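Local coordinates for cortical-lytic enzyme (Bacillus cereus, PDB 4S3J), which acts as an N-acetylglucosaminidase that degrades cortex peptidoglycan during spore germination, cleaving only partially degraded material and recognising muramic acid delta-lactam residues, at residues 75-80 against 96-101; 116-121 against 152-157. All coordinates share one frame; numbering follows the deposited sequence.

Contact 1: residues 75-80 against 96-101; sequences ASLAKV and YVPKGT
The Tyr96 ring meets Val80 along the CD1 corner: Val80 CG2 approaches it obliquely, 3.9 Å from Tyr96 CD1, and the two side chains run at about a right angle to each other. Val80 holds CG2 anti to its backbone nitrogen (chi1 73° for CG1), which sets both methyls against Tyr96 CD1, CG1 almost as near as CG2, while CG1 alone of the two also reaches the puckered ring of Pro98. There Val80 CG1 comes to 4.0 Å from Pro98 CG and is equally near CD of the same ring. Leu77 arrives one helical turn earlier and also lies across Pro98 at about a right angle, with Leu77 CD1 4.2 Å from Pro98 CD. The same leucine methyl lies 4.3 Å from Val97 CG2. Leu77, with CG anti to the main-chain nitrogen (chi1 177°), brings CD1 to the 96-98 backbone. Between the two helix residues sits the carbonyl of Tyr96: Leu77 CD1 is 3.5 Å from Tyr96 O, and Val80 CG1 is 3.7 Å from the same Tyr96 O.

In the LysM fold, two helices pack on a two-stranded antiparallel sheet. Here the second helix, 74-80, covers the end of strand 94-96 and the chain leaving it, while Leu77 also reaches Ile66 on helix 63-70. Asn81 hydrogen-bonds to both Tyr96 N and Leu77 O, pinning strand to helix. No hydrogen bond joins the segments directly; the interface itself is apolar apart from the Tyr96 carbonyl, and Asn81 adds directional bonds to both sides.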
# COMPACT_ATOMS: atom_id res chain seq x y z
N ALA A 75 3.85 -28.11 -7.31
CA ALA A 75 3.80 -29.51 -7.76
C ALA A 75 2.37 -29.99 -7.94
O ALA A 75 2.09 -30.76 -8.86
CB ALA A 75 4.53 -30.41 -6.78
N SER A 76 1.47 -29.58 -7.05
CA SER A 76 0.07 -30.00 -7.15
C SER A 76 -0.60 -29.38 -8.36
O SER A 76 -1.35 -30.05 -9.06
CB SER A 76 -0.70 -29.62 -5.89
OG SER A 76 -0.11 -30.20 -4.74
N LEU A 77 -0.35 -28.10 -8.60
CA LEU A 77 -0.94 -27.42 -9.76
C LEU A 77 -0.47 -28.04 -11.05
O LEU A 77 -1.25 -28.27 -11.97
CB LEU A 77 -0.59 -25.93 -9.74
CG LEU A 77 -1.06 -25.08 -10.91
CD1 LEU A 77 -2.56 -25.05 -10.96
CD2 LEU A 77 -0.49 -23.64 -10.79
N ALA A 78 0.83 -28.32 -11.13
CA ALA A 78 1.40 -28.94 -12.33
C ALA A 78 0.82 -30.34 -12.53
O ALA A 78 0.38 -30.69 -13.63
CB ALA A 78 2.92 -28.99 -12.22
N LYS A 79 0.83 -31.15 -11.48
CA LYS A 79 0.34 -32.52 -11.58
C LYS A 79 -1.11 -32.59 -12.05
O LYS A 79 -1.44 -33.38 -12.94
CB LYS A 79 0.52 -33.24 -10.25
CG LYS A 79 -0.10 -34.62 -10.19
CD LYS A 79 0.34 -35.40 -8.95
CE LYS A 79 -0.47 -36.70 -8.82
NZ LYS A 79 -0.54 -37.48 -10.09
N VAL A 80 -1.99 -31.78 -11.47
CA VAL A 80 -3.41 -31.95 -11.76
C VAL A 80 -3.74 -31.52 -13.19
O VAL A 80 -4.80 -31.88 -13.73
CB VAL A 80 -4.30 -31.20 -10.73
CG1 VAL A 80 -4.25 -29.68 -10.95
CG2 VAL A 80 -5.73 -31.71 -10.79
N TYR A 96 -6.90 -26.15 -14.47
CA TYR A 96 -7.63 -26.49 -13.26
C TYR A 96 -6.76 -26.05 -12.07
O TYR A 96 -5.57 -26.38 -12.01
CB TYR A 96 -7.94 -27.99 -13.18
CG TYR A 96 -8.71 -28.34 -11.93
CD1 TYR A 96 -8.06 -28.63 -10.75
CD2 TYR A 96 -10.10 -28.31 -11.92
CE1 TYR A 96 -8.77 -28.90 -9.59
CE2 TYR A 96 -10.82 -28.58 -10.76
CZ TYR A 96 -10.13 -28.87 -9.59
OH TYR A 96 -10.80 -29.14 -8.41
N VAL A 97 -7.36 -25.30 -11.14
CA VAL A 97 -6.63 -24.77 -9.99
C VAL A 97 -7.24 -25.31 -8.69
O VAL A 97 -8.38 -24.98 -8.36
CB VAL A 97 -6.64 -23.23 -9.96
CG1 VAL A 97 -5.80 -22.68 -8.79
CG2 VAL A 97 -6.10 -22.66 -11.24
N PRO A 98 -6.52 -26.17 -7.97
CA PRO A 98 -7.09 -26.68 -6.71
C PRO A 98 -7.29 -25.57 -5.69
O PRO A 98 -6.69 -24.51 -5.85
CB PRO A 98 -6.03 -27.66 -6.21
CG PRO A 98 -5.22 -28.03 -7.41
CD PRO A 98 -5.24 -26.82 -8.29
N LYS A 99 -8.19 -25.80 -4.73
CA LYS A 99 -8.41 -24.87 -3.63
C LYS A 99 -7.09 -24.72 -2.87
O LYS A 99 -6.45 -25.71 -2.52
CB LYS A 99 -9.54 -25.38 -2.71
CG LYS A 99 -9.87 -24.45 -1.55
CD LYS A 99 -10.93 -25.03 -0.59
CE LYS A 99 -11.23 -24.06 0.57
NZ LYS A 99 -12.31 -24.49 1.50
N GLY A 100 -6.67 -23.48 -2.62
CA GLY A 100 -5.41 -23.25 -1.93
C GLY A 100 -5.66 -22.98 -0.47
O GLY A 100 -6.81 -23.02 -0.03
N THR A 101 -4.60 -22.74 0.31
CA THR A 101 -4.77 -22.36 1.71
C THR A 101 -4.21 -20.95 1.94
O THR A 101 -3.00 -20.73 1.83
CB THR A 101 -4.10 -23.36 2.65
OG1 THR A 101 -2.68 -23.32 2.45
CG2 THR A 101 -4.61 -24.76 2.38

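Contact 2: residues 116-121 against 152-157; sequences IPIKES and PTETAK
Glu154 reaches across to the backbone of Ile118 on the rim of a family 18 TIM barrel, and the Ile118 side chain runs antiparallel to those of both Glu154 and Thr153. The glutamate occupies the third position of a type II turn, Pro152 to Thr155, and is the N-cap residue of helix 155-164. Its CG stands anti to the carbonyl carbon (chi1 -56°) and the chain is extended beyond it, carrying the carboxylate to the chain that leads into helix 120-129. Ile118 N donates to Glu154 OE2 at 2.9 Å, nearly straight at 159°. The N-H meets the syn side of the carboxylate, 27° out of its plane. Pro117, which follows a cis peptide bond, closes over the same oxygen, its CB 3.1 Å from Glu154 OE2.

Thr153, the second turn residue, packs beside Glu154, with Thr153 CG2 3.8 Å from Ile118 CG1. Farther along the isoleucine, Ile118 CD1 lies 3.9 Å from Thr153 O and close to Glu154 CB. Against Ile116 the threonine side chain crosses obliquely, and Ile116 CG2 lies 3.9 Å from Thr153 OG1. Tyr138 of strand 135-143 hydrogen-bonds through its hydroxyl to Thr153 O and also touches Ile118, joining this pair to the barrel wall.

The other carboxylate oxygen is shared: Lys157 NZ makes a salt bridge to Glu154 OE1 at 3.0 Å from above the carboxylate plane, which would favour the charged form. One water also donates to Glu154 OE1 at 2.7 Å; the same water, its oxygen 2.6 Å from Ile118 O, donates there as well.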
# COMPACT_ATOMS: atom_id res chain seq x y z
N ILE A 116 -10.65 21.21 6.44
CA ILE A 116 -11.39 21.18 7.69
C ILE A 116 -12.75 21.81 7.44
O ILE A 116 -12.82 22.97 7.03
CB ILE A 116 -10.65 21.96 8.82
CG1 ILE A 116 -9.25 21.39 9.04
CG2 ILE A 116 -11.44 21.88 10.13
CD1 ILE A 116 -8.35 22.29 9.88
N PRO A 117 -13.84 21.04 7.66
CA PRO A 117 -13.90 19.63 8.05
C PRO A 117 -13.43 18.66 6.96
O PRO A 117 -13.23 19.08 5.83
CB PRO A 117 -15.38 19.41 8.37
CG PRO A 117 -16.09 20.43 7.56
CD PRO A 117 -15.18 21.62 7.51
N ILE A 118 -13.26 17.39 7.32
CA ILE A 118 -12.87 16.37 6.37
C ILE A 118 -13.94 16.24 5.29
O ILE A 118 -15.13 16.23 5.60
CB ILE A 118 -12.66 15.00 7.05
CG1 ILE A 118 -11.65 15.10 8.19
CG2 ILE A 118 -12.16 13.95 6.04
CD1 ILE A 118 -11.64 13.86 9.09
N LYS A 119 -13.53 16.11 4.04
CA LYS A 119 -14.49 15.93 2.95
C LYS A 119 -15.36 14.69 3.16
O LYS A 119 -14.89 13.64 3.59
CB LYS A 119 -13.78 15.82 1.60
CG LYS A 119 -13.16 17.12 1.10
CD LYS A 119 -12.47 16.90 -0.24
CE LYS A 119 -11.58 18.07 -0.61
NZ LYS A 119 -10.76 17.78 -1.82
N GLU A 120 -16.64 14.84 2.84
CA GLU A 120 -17.58 13.73 2.93
C GLU A 120 -17.11 12.53 2.10
O GLU A 120 -17.20 11.40 2.54
CB GLU A 120 -18.95 14.21 2.45
CG GLU A 120 -20.08 13.19 2.56
CD GLU A 120 -21.37 13.70 1.93
OE1 GLU A 120 -21.39 14.86 1.45
OE2 GLU A 120 -22.37 12.96 1.90
N SER A 121 -16.56 12.80 0.91
CA SER A 121 -16.11 11.72 0.03
C SER A 121 -15.00 10.91 0.69
O SER A 121 -14.91 9.69 0.54
CB SER A 121 -15.65 12.31 -1.31
OG SER A 121 -14.64 13.28 -1.10
N PRO A 152 -5.57 16.29 15.13
CA PRO A 152 -6.25 16.56 13.86
C PRO A 152 -7.77 16.60 14.01
O PRO A 152 -8.30 16.08 14.98
CB PRO A 152 -5.83 15.40 12.97
CG PRO A 152 -5.53 14.30 13.91
CD PRO A 152 -4.98 14.94 15.15
N THR A 153 -8.47 17.20 13.04
CA THR A 153 -9.89 17.43 13.19
C THR A 153 -10.68 16.11 13.21
O THR A 153 -10.28 15.15 12.56
CB THR A 153 -10.43 18.35 12.06
OG1 THR A 153 -11.80 18.67 12.31
CG2 THR A 153 -10.30 17.69 10.69
N GLU A 154 -11.77 16.09 13.97
CA GLU A 154 -12.72 14.97 13.97
C GLU A 154 -12.05 13.63 14.31
O GLU A 154 -12.41 12.58 13.76
CB GLU A 154 -13.41 14.89 12.60
CG GLU A 154 -14.11 16.18 12.19
CD GLU A 154 -14.62 16.16 10.76
OE1 GLU A 154 -15.37 15.23 10.39
OE2 GLU A 154 -14.25 17.07 9.98
N THR A 155 -11.09 13.66 15.24
CA THR A 155 -10.39 12.44 15.62
C THR A 155 -11.34 11.41 16.20
O THR A 155 -11.24 10.23 15.88
CB THR A 155 -9.26 12.73 16.64
OG1 THR A 155 -8.21 13.45 15.98
CG2 THR A 155 -8.65 11.47 17.17
N ALA A 156 -12.27 11.83 17.06
CA ALA A 156 -13.19 10.87 17.68
C ALA A 156 -14.04 10.16 16.62
O ALA A 156 -14.30 8.96 16.74
CB ALA A 156 -14.08 11.57 18.69
N LYS A 157 -14.49 10.90 15.62
CA LYS A 157 -15.28 10.33 14.53
C LYS A 157 -14.52 9.23 13.80
O LYS A 157 -15.08 8.16 13.51
CB LYS A 157 -15.68 11.43 13.52
CG LYS A 157 -16.50 10.94 12.33
CD LYS A 157 -16.85 12.06 11.35
CE LYS A 157 -17.78 13.10 11.96
NZ LYS A 157 -18.15 14.17 10.99
O HOH W 1 -16.32 15.63 7.86

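How the contacts relate
Both segments of contact 1 precede those of contact 2 in the chain; the two contacts lie on opposite sides of the chain's centre, with centres 47 Å apart and nearest atoms about 32 Å apart. They share no helix or strand. Contact 1 belongs to the second LysM domain, tying helix 74-80 to the chain that runs on towards strand 104-111. Contact 2 lies in the family 18 barrel, where it joins the approaches to helices 120-129 and 155-164. The protein thus combines LysM domains, a family that generally binds peptidoglycan, with a hydrolase barrel, and each contact is internal to its own domain; both lie away from Glu220, the probable proton donor.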